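Local atomic coordinates of diguanylate cyclase (Pseudomonas aeruginosa, PDB entry 5M3C), a protein that pairs a GGDEF domain with an EAL domain in one chain, as many bacterial signalling proteins do, and here carries GTP and calcium ions. Residues L275-L288 / A314-V326. Residues are numbered along the deposited sequence; the frame is centred on the assembly and turned at random.
Sequences LGQPQLIERLEQLL and ALAVLHGLKRLGV
Leu280 and Leu284, which both touch Leu321 across the contact, are joined by the shortest polar bond here, Leu284 N to Leu280 O at 2.7 Å. That bond lies inside helix 280-291; between the segments the evidence is for apolar packing, with 546 Å² buried in total. The axes of 280-288 and 314-324 approach to 10.2 Å and cross at -21°, a nearly parallel pair whose side chains interlock knobs-into-holes.

Ile281 is one knob, set among Val317, Gly320, Leu321 and Leu324. Its two branches divide the work. CG1 lies beside the backbone N, chi1 -53°, and the extended chain beyond carries CD1 to 3.7 Å from Gly320 CA, so a methyl meets main chain at Gly320, which has no side chain. CG2 turns to Leu324, 3.6 Å from its CD1, a methyl that also packs against Ile281 O. The other methyl of Leu324, CD2, lies 3.5 Å from Glu285 OE2; the extended carboxylate arm runs across that leucine at about a right angle, on the exposed border.

Leu321 is the reciprocal knob, fitting among Leu275, Leu280, Ile281 and Leu284. Its methyls part company: CD1 reaches Leu275 CD1 at 4.0 Å, whereas CD2 meets Leu284 CD1 at 3.8 Å. Leu275 further spans Val317 and Ala314, while at the far end Leu288 CD1 touches Val326 CG1, just beyond Gly325, where the backbone leaves helical angles with a positive phi (112°).

In the barrel-like EAL domain, helix 280-291 links strand 266-269 to 298-303 and helix 312-324 links 298-303 to 327-333, making consecutive beta-alpha-beta crossovers. Beneath the helices, Leu284 rests on Leu298 and Leu300 of strand 298-303 and Leu321 on Leu328 of strand 327-333. To a neighbouring helix, 238-259, Arg283 NH1 forms a salt bridge with Asp243 OD2.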
loop_
_atom_site.group_PDB
_atom_site.type_symbol
_atom_site.label_atom_id
_atom_site.label_comp_id
_atom_site.label_asym_id
_atom_site.label_seq_id
_atom_site.Cartn_x
_atom_site.Cartn_y
_atom_site.Cartn_z
ATOM N N LEU B 275 -11.171 -13.780 5.906
ATOM C CA LEU B 275 -11.497 -12.723 6.852
ATOM C C LEU B 275 -12.674 -11.911 6.326
ATOM O O LEU B 275 -13.449 -11.347 7.098
ATOM C CB LEU B 275 -10.287 -11.817 7.076
ATOM C CG LEU B 275 -10.115 -11.300 8.504
ATOM C CD1 LEU B 275 -9.769 -12.443 9.446
ATOM C CD2 LEU B 275 -9.039 -10.229 8.552
ATOM N N GLY B 276 -12.801 -11.866 5.003
ATOM C CA GLY B 276 -13.892 -11.158 4.347
ATOM C C GLY B 276 -15.228 -11.864 4.478
ATOM O O GLY B 276 -16.276 -11.251 4.278
ATOM N N GLN B 277 -15.198 -13.155 4.807
ATOM C CA GLN B 277 -16.428 -13.925 5.006
ATOM C C GLN B 277 -17.238 -13.368 6.174
ATOM O O GLN B 277 -16.727 -13.259 7.291
ATOM C CB GLN B 277 -16.121 -15.404 5.256
ATOM C CG GLN B 277 -16.041 -16.250 3.996
ATOM C CD GLN B 277 -16.213 -17.734 4.276
ATOM O OE1 GLN B 277 -15.501 -18.310 5.098
ATOM N NE2 GLN B 277 -17.163 -18.359 3.588
ATOM N N PRO B 278 -18.505 -13.007 5.917
ATOM C CA PRO B 278 -19.388 -12.458 6.947
ATOM C C PRO B 278 -19.750 -13.463 8.036
ATOM O O PRO B 278 -20.028 -13.071 9.169
ATOM C CB PRO B 278 -20.648 -12.060 6.164
ATOM C CG PRO B 278 -20.215 -11.958 4.741
ATOM C CD PRO B 278 -19.131 -12.978 4.583
ATOM N N GLN B 279 -19.747 -14.747 7.692
ATOM C CA GLN B 279 -20.158 -15.784 8.632
ATOM C C GLN B 279 -18.977 -16.398 9.379
ATOM O O GLN B 279 -19.160 -17.221 10.279
ATOM C CB GLN B 279 -20.943 -16.867 7.893
ATOM C CG GLN B 279 -22.262 -16.365 7.329
ATOM C CD GLN B 279 -23.145 -15.738 8.396
ATOM O OE1 GLN B 279 -23.132 -16.155 9.557
ATOM N NE2 GLN B 279 -23.918 -14.728 8.008
ATOM N N LEU B 280 -17.768 -15.974 9.019
ATOM C CA LEU B 280 -16.547 -16.527 9.599
ATOM C C LEU B 280 -16.686 -16.828 11.089
ATOM O O LEU B 280 -16.526 -17.973 11.508
ATOM C CB LEU B 280 -15.374 -15.571 9.375
ATOM C CG LEU B 280 -14.049 -15.996 10.014
ATOM C CD1 LEU B 280 -13.627 -17.374 9.526
ATOM C CD2 LEU B 280 -12.962 -14.971 9.734
ATOM N N ILE B 281 -16.979 -15.805 11.886
ATOM C CA ILE B 281 -17.041 -15.969 13.337
ATOM C C ILE B 281 -18.106 -16.988 13.736
ATOM O O ILE B 281 -17.873 -17.830 14.605
ATOM C CB ILE B 281 -17.336 -14.641 14.060
ATOM C CG1 ILE B 281 -16.347 -13.559 13.621
ATOM C CG2 ILE B 281 -17.275 -14.842 15.568
ATOM C CD1 ILE B 281 -16.510 -12.242 14.348
ATOM N N GLU B 282 -19.273 -16.905 13.104
ATOM C CA GLU B 282 -20.367 -17.825 13.403
ATOM C C GLU B 282 -19.929 -19.249 13.102
ATOM O O GLU B 282 -20.140 -20.164 13.898
ATOM C CB GLU B 282 -21.610 -17.480 12.575
ATOM C CG GLU B 282 -22.506 -16.408 13.186
ATOM C CD GLU B 282 -21.872 -15.028 13.208
ATOM O OE1 GLU B 282 -22.545 -14.080 13.665
ATOM O OE2 GLU B 282 -20.710 -14.883 12.770
ATOM N N ARG B 283 -19.310 -19.417 11.940
ATOM C CA ARG B 283 -18.831 -20.714 11.490
ATOM C C ARG B 283 -17.685 -21.231 12.350
ATOM O O ARG B 283 -17.641 -22.408 12.698
ATOM C CB ARG B 283 -18.370 -20.616 10.037
ATOM C CG ARG B 283 -17.424 -21.723 9.612
ATOM C CD ARG B 283 -18.017 -23.097 9.862
ATOM N NE ARG B 283 -17.589 -24.045 8.841
ATOM C CZ ARG B 283 -17.880 -25.340 8.845
ATOM N NH1 ARG B 283 -17.442 -26.114 7.863
ATOM N NH2 ARG B 283 -18.605 -25.866 9.825
ATOM N N LEU B 284 -16.745 -20.354 12.674
ATOM C CA LEU B 284 -15.601 -20.747 13.482
ATOM C C LEU B 284 -16.048 -21.310 14.820
ATOM O O LEU B 284 -15.578 -22.358 15.256
ATOM C CB LEU B 284 -14.666 -19.560 13.709
ATOM C CG LEU B 284 -13.277 -19.738 13.103
ATOM C CD1 LEU B 284 -12.451 -18.474 13.278
ATOM C CD2 LEU B 284 -12.583 -20.929 13.746
ATOM N N GLU B 285 -17.000 -20.644 15.445
ATOM C CA GLU B 285 -17.478 -21.054 16.750
ATOM C C GLU B 285 -18.042 -22.433 16.637
ATOM O O GLU B 285 -17.680 -23.316 17.375
ATOM C CB GLU B 285 -18.592 -20.097 17.150
ATOM C CG GLU B 285 -19.093 -20.173 18.575
ATOM C CD GLU B 285 -20.062 -19.055 18.906
ATOM O OE1 GLU B 285 -20.951 -19.260 19.736
ATOM O OE2 GLU B 285 -19.945 -17.967 18.338
ATOM N N GLN B 286 -18.827 -22.709 15.612
ATOM C CA GLN B 286 -19.368 -24.050 15.504
ATOM C C GLN B 286 -18.292 -25.052 15.359
ATOM O O GLN B 286 -18.344 -26.100 15.958
ATOM C CB GLN B 286 -20.232 -24.195 14.291
ATOM C CG GLN B 286 -21.220 -23.078 14.153
ATOM C CD GLN B 286 -22.392 -23.474 13.304
ATOM O OE1 GLN B 286 -22.280 -24.352 12.441
ATOM N NE2 GLN B 286 -23.532 -22.837 13.542
ATOM N N LEU B 287 -17.297 -24.737 14.558
ATOM C CA LEU B 287 -16.224 -25.714 14.347
ATOM C C LEU B 287 -15.554 -26.138 15.645
ATOM O O LEU B 287 -15.169 -27.297 15.809
ATOM C CB LEU B 287 -15.162 -25.151 13.402
ATOM C CG LEU B 287 -15.490 -25.203 11.911
ATOM C CD1 LEU B 287 -14.271 -24.810 11.095
ATOM C CD2 LEU B 287 -15.974 -26.588 11.515
ATOM N N LEU B 288 -15.409 -25.186 16.558
ATOM C CA LEU B 288 -14.762 -25.424 17.844
ATOM C C LEU B 288 -15.667 -26.256 18.740
ATOM O O LEU B 288 -15.242 -27.236 19.360
ATOM C CB LEU B 288 -14.479 -24.084 18.515
ATOM C CG LEU B 288 -13.609 -23.160 17.663
ATOM C CD1 LEU B 288 -13.871 -21.695 17.984
ATOM C CD2 LEU B 288 -12.145 -23.524 17.850
ATOM N N ALA B 314 -12.023 -4.957 8.612
ATOM C CA ALA B 314 -11.109 -5.997 9.082
ATOM C C ALA B 314 -10.829 -5.900 10.581
ATOM O O ALA B 314 -10.816 -6.913 11.281
ATOM C CB ALA B 314 -9.805 -5.938 8.301
ATOM N N LEU B 315 -10.595 -4.685 11.068
ATOM C CA LEU B 315 -10.253 -4.470 12.473
ATOM C C LEU B 315 -11.383 -4.902 13.405
ATOM O O LEU B 315 -11.134 -5.429 14.491
ATOM C CB LEU B 315 -9.914 -2.999 12.720
ATOM N N ALA B 316 -12.622 -4.676 12.975
ATOM C CA ALA B 316 -13.796 -5.045 13.764
ATOM C C ALA B 316 -13.935 -6.566 13.870
ATOM O O ALA B 316 -14.382 -7.090 14.892
ATOM C CB ALA B 316 -15.051 -4.439 13.152
ATOM N N VAL B 317 -13.550 -7.265 12.808
ATOM C CA VAL B 317 -13.582 -8.723 12.797
ATOM C C VAL B 317 -12.518 -9.282 13.736
ATOM O O VAL B 317 -12.791 -10.188 14.523
ATOM C CB VAL B 317 -13.349 -9.283 11.380
ATOM C CG1 VAL B 317 -13.227 -10.800 11.414
ATOM C CG2 VAL B 317 -14.477 -8.860 10.452
ATOM N N LEU B 318 -11.308 -8.736 13.649
ATOM C CA LEU B 318 -10.203 -9.177 14.495
ATOM C C LEU B 318 -10.579 -9.117 15.970
ATOM O O LEU B 318 -10.146 -9.957 16.759
ATOM C CB LEU B 318 -8.954 -8.334 14.235
ATOM C CG LEU B 318 -8.253 -8.604 12.902
ATOM C CD1 LEU B 318 -7.165 -7.573 12.656
ATOM C CD2 LEU B 318 -7.672 -10.009 12.866
ATOM N N HIS B 319 -11.380 -8.121 16.340
ATOM C CA HIS B 319 -11.919 -8.049 17.694
ATOM C C HIS B 319 -12.878 -9.210 17.926
ATOM O O HIS B 319 -12.761 -9.936 18.912
ATOM C CB HIS B 319 -12.642 -6.724 17.930
ATOM C CG HIS B 319 -11.723 -5.552 18.073
ATOM N ND1 HIS B 319 -10.834 -5.427 19.118
ATOM C CD2 HIS B 319 -11.562 -4.447 17.307
ATOM C CE1 HIS B 319 -10.160 -4.299 18.987
ATOM N NE2 HIS B 319 -10.584 -3.684 17.896
ATOM N N GLY B 320 -13.820 -9.381 17.002
ATOM C CA GLY B 320 -14.785 -10.476 17.070
ATOM C C GLY B 320 -14.124 -11.826 17.274
ATOM O O GLY B 320 -14.632 -12.672 18.011
ATOM N N LEU B 321 -12.985 -12.030 16.618
ATOM C CA LEU B 321 -12.244 -13.276 16.750
ATOM C C LEU B 321 -11.667 -13.409 18.154
ATOM O O LEU B 321 -11.611 -14.507 18.706
ATOM C CB LEU B 321 -11.128 -13.354 15.706
ATOM C CG LEU B 321 -11.585 -13.502 14.251
ATOM C CD1 LEU B 321 -10.396 -13.478 13.303
ATOM C CD2 LEU B 321 -12.385 -14.782 14.067
ATOM N N LYS B 322 -11.242 -12.288 18.733
ATOM C CA LYS B 322 -10.719 -12.293 20.097
ATOM C C LYS B 322 -11.839 -12.524 21.106
ATOM O O LYS B 322 -11.648 -13.195 22.122
ATOM C CB LYS B 322 -10.001 -10.978 20.406
ATOM C CG LYS B 322 -8.605 -10.890 19.818
ATOM C CD LYS B 322 -7.643 -11.869 20.476
ATOM C CE LYS B 322 -7.308 -11.468 21.904
ATOM N NZ LYS B 322 -6.266 -12.352 22.497
ATOM N N ARG B 323 -13.009 -11.969 20.811
ATOM C CA ARG B 323 -14.180 -12.139 21.657
ATOM C C ARG B 323 -14.489 -13.626 21.816
ATOM O O ARG B 323 -14.964 -14.060 22.865
ATOM C CB ARG B 323 -15.378 -11.413 21.042
ATOM C CG ARG B 323 -16.253 -10.669 22.042
ATOM C CD ARG B 323 -17.159 -9.674 21.331
ATOM N NE ARG B 323 -16.408 -8.818 20.413
ATOM C CZ ARG B 323 -16.958 -8.033 19.491
ATOM N NH1 ARG B 323 -16.186 -7.296 18.701
ATOM N NH2 ARG B 323 -18.277 -7.984 19.353
ATOM N N LEU B 324 -14.214 -14.401 20.771
ATOM C CA LEU B 324 -14.390 -15.852 20.823
ATOM C C LEU B 324 -13.344 -16.513 21.708
ATOM O O LEU B 324 -13.612 -17.544 22.321
ATOM C CB LEU B 324 -14.323 -16.467 19.423
ATOM C CG LEU B 324 -15.618 -16.469 18.610
ATOM C CD1 LEU B 324 -15.451 -17.332 17.370
ATOM C CD2 LEU B 324 -16.793 -16.959 19.448
ATOM N N GLY B 325 -12.151 -15.929 21.758
ATOM C CA GLY B 325 -11.091 -16.432 22.627
ATOM C C GLY B 325 -9.911 -17.020 21.878
ATOM O O GLY B 325 -8.912 -17.405 22.489
ATOM N N VAL B 326 -10.021 -17.092 20.554
ATOM C CA VAL B 326 -8.940 -17.632 19.734
ATOM C C VAL B 326 -7.785 -16.647 19.701
ATOM O O VAL B 326 -7.981 -15.443 19.865
ATOM C CB VAL B 326 -9.386 -17.919 18.286
ATOM C CG1 VAL B 326 -10.671 -18.735 18.269
ATOM C CG2 VAL B 326 -9.559 -16.624 17.508
#